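Local coordinates for NTF2-like Protein (Anabaena variabilis ATCC 29413, PDB 3DMC), which is of unknown function but has the NTF2-like, SnoaL-type fold, a curved sheet packed against helices that in relatives often encloses a ligand-binding or catalytic pocket, at residues 33-47 / 113-127. Residues are numbered along the deposited sequence; the frame is centred on the assembly and turned at random.
Sequences FLDMLTEDFTFWFPM and FDVRGDKICSYREYF
Asp40 and Arg116 meet from opposite directions in a two-nitrogen, end-on salt bridge, a worked example of how a charged pair can hold the corner between two short parallel runs, 37-38 and 41-45, both beside strand 119-127. Arg116 NH1 reaches Asp40 OD1 at 2.8 Å and Arg116 NH2 reaches Asp40 OD2 at 2.9 Å, although the two planes are turned 48° apart. Asp40 OD1 also accepts the hydroxyl of Thr38; together with the two Arg116 bonds, this is likely to limit rotation of the carboxylate. Past the corner the strands pair through backbone bonds such as Trp44 N to Tyr123 O (2.8 Å). Phe41 CZ presses on Tyr123 CB at 3.5 Å, while Leu37 CD1 lies over the centre of the Phe41 ring. With CG trans to its own nitrogen (chi1 -175°), Glu125 extends alongside Phe45, its carboxylate almost perpendicular to that ring; Glu125 OE1 sits at the ring edge and bonds to Tyr123 OH at 2.8 Å. A leucine here would probably leave the Tyr123 hydroxyl without this acceptor. Farther on, Phe127 turns its edge to the face of Phe45 and takes Pro46 CG over its own face, 3.8 Å from the centroid. The chemistry thus passes from a charged corner to an aromatic wall where Glu125 supplies a carboxylate; a nearby acetate, probably from the crystallisation liquor, may mark a pocket.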
loop_
_atom_site.group_PDB
_atom_site.type_symbol
_atom_site.label_atom_id
_atom_site.label_comp_id
_atom_site.label_asym_id
_atom_site.label_seq_id
_atom_site.Cartn_x
_atom_site.Cartn_y
_atom_site.Cartn_z
ATOM N N PHE A 33 -4.332 -20.890 1.745
ATOM C CA PHE A 33 -3.689 -19.649 2.216
ATOM C C PHE A 33 -3.332 -19.764 3.703
ATOM O O PHE A 33 -2.218 -19.457 4.112
ATOM C CB PHE A 33 -4.568 -18.408 1.955
ATOM C CG PHE A 33 -3.906 -17.138 2.346
ATOM C CD1 PHE A 33 -2.792 -16.688 1.638
ATOM C CD2 PHE A 33 -4.386 -16.371 3.404
ATOM C CE1 PHE A 33 -2.159 -15.497 1.975
ATOM C CE2 PHE A 33 -3.747 -15.193 3.745
ATOM C CZ PHE A 33 -2.617 -14.765 3.022
ATOM N N LEU A 34 -4.283 -20.225 4.504
ATOM C CA LEU A 34 -4.097 -20.331 5.952
ATOM C C LEU A 34 -2.942 -21.266 6.303
ATOM O O LEU A 34 -2.179 -21.034 7.240
ATOM C CB LEU A 34 -5.378 -20.842 6.630
ATOM C CG LEU A 34 -6.564 -19.889 6.676
ATOM C CD1 LEU A 34 -7.819 -20.612 7.132
ATOM C CD2 LEU A 34 -6.272 -18.683 7.583
ATOM N N ASP A 35 -2.818 -22.315 5.507
ATOM C CA ASP A 35 -1.820 -23.349 5.766
ATOM C C ASP A 35 -0.410 -22.766 5.598
ATOM O O ASP A 35 0.590 -23.321 6.077
ATOM C CB ASP A 35 -2.020 -24.563 4.852
ATOM C CG ASP A 35 -3.159 -25.466 5.310
ATOM O OD1 ASP A 35 -3.707 -25.265 6.409
ATOM O OD2 ASP A 35 -3.512 -26.399 4.551
HETATM N N MSE A 36 -0.336 -21.643 4.895
HETATM C CA MSE A 36 0.959 -21.035 4.625
HETATM C C MSE A 36 1.314 -19.984 5.642
HETATM O O MSE A 36 2.366 -19.353 5.537
HETATM C CB MSE A 36 0.997 -20.404 3.241
HETATM C CG MSE A 36 1.433 -21.351 2.166
HETATM SE SE MSE A 36 1.539 -20.217 0.660
HETATM C CE MSE A 36 3.329 -19.420 0.933
ATOM N N LEU A 37 0.438 -19.799 6.622
ATOM C CA LEU A 37 0.656 -18.767 7.655
ATOM C C LEU A 37 1.343 -19.343 8.896
ATOM O O LEU A 37 1.058 -20.460 9.324
ATOM C CB LEU A 37 -0.674 -18.091 8.038
ATOM C CG LEU A 37 -1.563 -17.680 6.866
ATOM C CD1 LEU A 37 -2.836 -16.970 7.325
ATOM C CD2 LEU A 37 -0.765 -16.769 5.930
ATOM N N THR A 38 2.252 -18.559 9.459
ATOM C CA THR A 38 2.970 -18.928 10.683
ATOM C C THR A 38 2.028 -18.895 11.888
ATOM O O THR A 38 0.970 -18.268 11.879
ATOM C CB THR A 38 4.184 -18.006 10.960
ATOM O OG1 THR A 38 3.719 -16.678 11.185
ATOM C CG2 THR A 38 5.199 -18.056 9.855
ATOM N N GLU A 39 2.414 -19.584 12.956
ATOM C CA GLU A 39 1.548 -19.673 14.117
ATOM C C GLU A 39 1.359 -18.316 14.795
ATOM O O GLU A 39 0.357 -18.082 15.475
ATOM C CB GLU A 39 2.087 -20.692 15.138
ATOM C CG GLU A 39 2.148 -22.121 14.595
ATOM C CD GLU A 39 0.820 -22.588 14.006
ATOM O OE1 GLU A 39 -0.223 -22.503 14.696
ATOM O OE2 GLU A 39 0.819 -23.053 12.843
ATOM N N ASP A 40 2.344 -17.446 14.603
ATOM C CA ASP A 40 2.350 -16.105 15.217
ATOM C C ASP A 40 1.889 -15.054 14.203
ATOM O O ASP A 40 2.133 -13.869 14.361
ATOM C CB ASP A 40 3.711 -15.716 15.809
ATOM C CG ASP A 40 4.824 -15.641 14.783
ATOM O OD1 ASP A 40 4.686 -16.221 13.673
ATOM O OD2 ASP A 40 5.872 -15.034 15.091
ATOM N N PHE A 41 1.205 -15.539 13.180
ATOM C CA PHE A 41 0.686 -14.674 12.102
ATOM C C PHE A 41 -0.098 -13.483 12.667
ATOM O O PHE A 41 -0.946 -13.655 13.540
ATOM C CB PHE A 41 -0.236 -15.479 11.180
ATOM C CG PHE A 41 -0.840 -14.664 10.064
ATOM C CD1 PHE A 41 -0.083 -14.323 8.963
ATOM C CD2 PHE A 41 -2.179 -14.247 10.117
ATOM C CE1 PHE A 41 -0.655 -13.567 7.905
ATOM C CE2 PHE A 41 -2.758 -13.505 9.058
ATOM C CZ PHE A 41 -1.969 -13.166 7.963
ATOM N N THR A 42 0.184 -12.281 12.155
ATOM C CA THR A 42 -0.634 -11.099 12.506
ATOM C C THR A 42 -1.083 -10.422 11.240
ATOM O O THR A 42 -0.489 -10.597 10.176
ATOM C CB THR A 42 0.125 -10.051 13.317
ATOM O OG1 THR A 42 1.062 -9.361 12.465
ATOM C CG2 THR A 42 0.823 -10.662 14.516
ATOM N N PHE A 43 -2.179 -9.707 11.346
ATOM C CA PHE A 43 -2.687 -8.982 10.162
ATOM C C PHE A 43 -3.283 -7.678 10.617
ATOM O O PHE A 43 -3.904 -7.582 11.671
ATOM C CB PHE A 43 -3.687 -9.784 9.315
ATOM C CG PHE A 43 -4.962 -10.208 10.038
ATOM C CD1 PHE A 43 -4.961 -11.281 10.922
ATOM C CD2 PHE A 43 -6.156 -9.576 9.806
ATOM C CE1 PHE A 43 -6.129 -11.671 11.559
ATOM C CE2 PHE A 43 -7.313 -9.964 10.454
ATOM C CZ PHE A 43 -7.285 -11.021 11.327
ATOM N N TRP A 44 -3.062 -6.670 9.798
ATOM C CA TRP A 44 -3.583 -5.316 10.061
ATOM C C TRP A 44 -4.609 -4.961 8.972
ATOM O O TRP A 44 -4.367 -5.162 7.784
ATOM C CB TRP A 44 -2.435 -4.295 10.021
ATOM C CG TRP A 44 -2.284 -3.423 11.212
ATOM C CD1 TRP A 44 -1.392 -3.588 12.231
ATOM C CD2 TRP A 44 -3.009 -2.220 11.506
ATOM N NE1 TRP A 44 -1.533 -2.586 13.141
ATOM C CE2 TRP A 44 -2.518 -1.729 12.728
ATOM C CE3 TRP A 44 -4.039 -1.531 10.875
ATOM C CZ2 TRP A 44 -3.012 -0.567 13.322
ATOM C CZ3 TRP A 44 -4.530 -0.360 11.470
ATOM C CH2 TRP A 44 -4.020 0.092 12.695
ATOM N N PHE A 45 -5.740 -4.422 9.404
ATOM C CA PHE A 45 -6.833 -4.051 8.506
ATOM C C PHE A 45 -7.397 -2.655 8.885
ATOM O O PHE A 45 -7.354 -2.250 10.020
ATOM C CB PHE A 45 -7.886 -5.172 8.522
ATOM C CG PHE A 45 -8.994 -5.009 7.521
ATOM C CD1 PHE A 45 -8.850 -5.465 6.222
ATOM C CD2 PHE A 45 -10.201 -4.425 7.893
ATOM C CE1 PHE A 45 -9.889 -5.332 5.305
ATOM C CE2 PHE A 45 -11.230 -4.285 6.982
ATOM C CZ PHE A 45 -11.078 -4.741 5.692
ATOM N N PRO A 46 -7.887 -1.885 7.896
ATOM C CA PRO A 46 -8.080 -0.475 8.205
ATOM C C PRO A 46 -9.254 -0.086 9.063
ATOM O O PRO A 46 -9.199 0.940 9.732
ATOM C CB PRO A 46 -8.233 0.167 6.810
ATOM C CG PRO A 46 -7.564 -0.802 5.885
ATOM C CD PRO A 46 -7.885 -2.138 6.447
HETATM N N MSE A 47 -10.310 -0.885 9.016
HETATM C CA MSE A 47 -11.587 -0.499 9.633
HETATM C C MSE A 47 -12.467 -1.661 10.014
HETATM O O MSE A 47 -12.301 -2.796 9.578
HETATM C CB MSE A 47 -12.382 0.459 8.713
HETATM C CG MSE A 47 -12.923 -0.165 7.464
HETATM SE SE MSE A 47 -13.924 1.162 6.378
HETATM C CE MSE A 47 -15.745 0.477 6.459
ATOM N N PHE A 113 2.898 -8.553 2.522
ATOM C CA PHE A 113 3.225 -9.759 3.318
ATOM C C PHE A 113 4.665 -9.669 3.841
ATOM O O PHE A 113 5.576 -9.226 3.113
ATOM C CB PHE A 113 3.200 -11.058 2.446
ATOM C CG PHE A 113 1.892 -11.363 1.749
ATOM C CD1 PHE A 113 0.696 -10.908 2.213
ATOM C CD2 PHE A 113 1.875 -12.235 0.653
ATOM C CE1 PHE A 113 -0.503 -11.220 1.578
ATOM C CE2 PHE A 113 0.698 -12.550 0.032
ATOM C CZ PHE A 113 -0.508 -12.055 0.505
ATOM N N ASP A 114 4.901 -10.185 5.049
ATOM C CA ASP A 114 6.260 -10.567 5.460
ATOM C C ASP A 114 6.396 -12.066 5.310
ATOM O O ASP A 114 5.478 -12.824 5.648
ATOM C CB ASP A 114 6.540 -10.205 6.915
ATOM C CG ASP A 114 6.849 -8.754 7.106
ATOM O OD1 ASP A 114 6.653 -7.950 6.182
ATOM O OD2 ASP A 114 7.344 -8.407 8.195
ATOM N N VAL A 115 7.566 -12.470 4.853
ATOM C CA VAL A 115 7.914 -13.891 4.695
ATOM C C VAL A 115 8.942 -14.340 5.710
ATOM O O VAL A 115 9.938 -13.654 5.994
ATOM C CB VAL A 115 8.448 -14.174 3.280
ATOM C CG1 VAL A 115 8.965 -15.617 3.141
ATOM C CG2 VAL A 115 7.367 -13.912 2.236
ATOM N N ARG A 116 8.661 -15.517 6.243
ATOM C CA ARG A 116 9.573 -16.236 7.138
ATOM C C ARG A 116 9.684 -17.697 6.711
ATOM O O ARG A 116 8.771 -18.509 6.932
ATOM C CB ARG A 116 9.128 -16.121 8.591
ATOM C CG ARG A 116 10.175 -16.658 9.582
ATOM C CD ARG A 116 9.578 -16.974 10.964
ATOM N NE ARG A 116 9.063 -15.761 11.573
ATOM C CZ ARG A 116 7.944 -15.684 12.285
ATOM N NH1 ARG A 116 7.213 -16.756 12.513
ATOM N NH2 ARG A 116 7.565 -14.512 12.759
ATOM N N GLY A 117 10.812 -18.012 6.099
ATOM C CA GLY A 117 11.039 -19.367 5.578
ATOM C C GLY A 117 10.086 -19.661 4.447
ATOM O O GLY A 117 10.005 -18.914 3.476
ATOM N N ASP A 118 9.334 -20.730 4.614
ATOM C CA ASP A 118 8.420 -21.212 3.583
ATOM C C ASP A 118 7.019 -20.729 3.885
ATOM O O ASP A 118 6.045 -21.159 3.279
ATOM C CB ASP A 118 8.485 -22.737 3.417
ATOM C CG ASP A 118 8.068 -23.495 4.657
ATOM O OD1 ASP A 118 8.244 -22.970 5.787
ATOM O OD2 ASP A 118 7.579 -24.629 4.499
ATOM N N LYS A 119 6.952 -19.781 4.817
ATOM C CA LYS A 119 5.669 -19.204 5.258
ATOM C C LYS A 119 5.602 -17.667 5.293
ATOM O O LYS A 119 6.600 -16.963 5.150
ATOM C CB LYS A 119 5.285 -19.765 6.633
ATOM C CG LYS A 119 4.922 -21.242 6.574
ATOM C CD LYS A 119 4.737 -21.880 7.916
ATOM C CE LYS A 119 4.515 -23.382 7.760
ATOM N NZ LYS A 119 4.328 -24.059 9.074
ATOM N N ILE A 120 4.378 -17.220 5.550
ATOM C CA ILE A 120 4.015 -15.785 5.713
ATOM C C ILE A 120 3.653 -15.516 7.163
ATOM O O ILE A 120 2.796 -16.217 7.747
ATOM C CB ILE A 120 2.824 -15.410 4.782
ATOM C CG1 ILE A 120 3.260 -15.549 3.309
ATOM C CG2 ILE A 120 2.243 -14.008 5.113
ATOM C CD1 ILE A 120 2.092 -15.629 2.309
ATOM N N CYS A 121 4.299 -14.490 7.738
ATOM C CA CYS A 121 4.172 -14.207 9.181
ATOM C C CYS A 121 3.362 -12.948 9.483
ATOM O O CYS A 121 2.909 -12.717 10.600
ATOM C CB CYS A 121 5.559 -14.123 9.856
ATOM S SG CYS A 121 6.732 -12.965 9.125
ATOM N N SER A 122 3.102 -12.149 8.460
ATOM C CA SER A 122 2.207 -11.004 8.680
ATOM C C SER A 122 1.642 -10.472 7.368
ATOM O O SER A 122 2.166 -10.736 6.288
ATOM C CB SER A 122 2.920 -9.879 9.416
ATOM O OG SER A 122 3.970 -9.369 8.619
ATOM N N TYR A 123 0.574 -9.713 7.547
ATOM C CA TYR A 123 -0.250 -9.196 6.468
ATOM C C TYR A 123 -0.750 -7.812 6.830
ATOM O O TYR A 123 -1.164 -7.579 7.940
ATOM C CB TYR A 123 -1.419 -10.185 6.300
ATOM C CG TYR A 123 -2.592 -9.809 5.426
ATOM C CD1 TYR A 123 -3.506 -8.814 5.797
ATOM C CD2 TYR A 123 -2.831 -10.502 4.263
ATOM C CE1 TYR A 123 -4.625 -8.521 5.005
ATOM C CE2 TYR A 123 -3.921 -10.217 3.468
ATOM C CZ TYR A 123 -4.832 -9.250 3.847
ATOM O OH TYR A 123 -5.897 -9.006 3.009
ATOM N N ARG A 124 -0.721 -6.906 5.857
ATOM C CA ARG A 124 -1.239 -5.564 6.014
ATOM C C ARG A 124 -1.962 -5.187 4.742
ATOM O O ARG A 124 -1.410 -5.378 3.641
ATOM C CB ARG A 124 -0.113 -4.560 6.248
ATOM C CG ARG A 124 0.682 -4.812 7.550
ATOM C CD ARG A 124 2.068 -4.117 7.519
ATOM N NE ARG A 124 2.906 -4.723 6.496
ATOM C CZ ARG A 124 3.501 -5.890 6.649
ATOM N NH1 ARG A 124 3.425 -6.502 7.835
ATOM N NH2 ARG A 124 4.194 -6.406 5.656
ATOM N N GLU A 125 -3.184 -4.708 4.931
ATOM C CA GLU A 125 -4.060 -4.254 3.853
ATOM C C GLU A 125 -4.328 -2.760 3.883
ATOM O O GLU A 125 -4.617 -2.156 4.928
ATOM C CB GLU A 125 -5.378 -5.046 3.844
ATOM C CG GLU A 125 -6.247 -4.647 2.647
ATOM C CD GLU A 125 -7.453 -5.526 2.389
ATOM O OE1 GLU A 125 -7.476 -6.700 2.815
ATOM O OE2 GLU A 125 -8.385 -5.012 1.722
ATOM N N TYR A 126 -4.211 -2.176 2.687
ATOM C CA TYR A 126 -4.430 -0.733 2.465
ATOM C C TYR A 126 -5.424 -0.522 1.309
ATOM O O TYR A 126 -5.373 -1.243 0.300
ATOM C CB TYR A 126 -3.120 -0.029 2.094
ATOM C CG TYR A 126 -1.947 -0.214 3.038
ATOM C CD1 TYR A 126 -1.151 -1.378 3.012
ATOM C CD2 TYR A 126 -1.615 0.785 3.963
ATOM C CE1 TYR A 126 -0.055 -1.517 3.847
ATOM C CE2 TYR A 126 -0.515 0.626 4.841
ATOM C CZ TYR A 126 0.253 -0.546 4.778
ATOM O OH TYR A 126 1.344 -0.693 5.626
ATOM N N PHE A 127 -6.316 0.453 1.470
ATOM C CA PHE A 127 -7.349 0.793 0.459
ATOM C C PHE A 127 -6.863 1.958 -0.407
ATOM O O PHE A 127 -6.445 2.986 0.128
ATOM C CB PHE A 127 -8.676 1.259 1.116
ATOM C CG PHE A 127 -9.312 0.282 2.092
ATOM C CD1 PHE A 127 -9.029 -1.068 2.047
ATOM C CD2 PHE A 127 -10.265 0.726 2.989
ATOM C CE1 PHE A 127 -9.667 -1.976 2.936
ATOM C CE2 PHE A 127 -10.909 -0.148 3.867
ATOM C CZ PHE A 127 -10.609 -1.499 3.844
HETATM O O HOH W 1 2.114 -22.483 10.734
HETATM O O HOH W 2 4.035 -12.255 13.057
HETATM O O HOH W 3 0.187 -7.249 10.805
#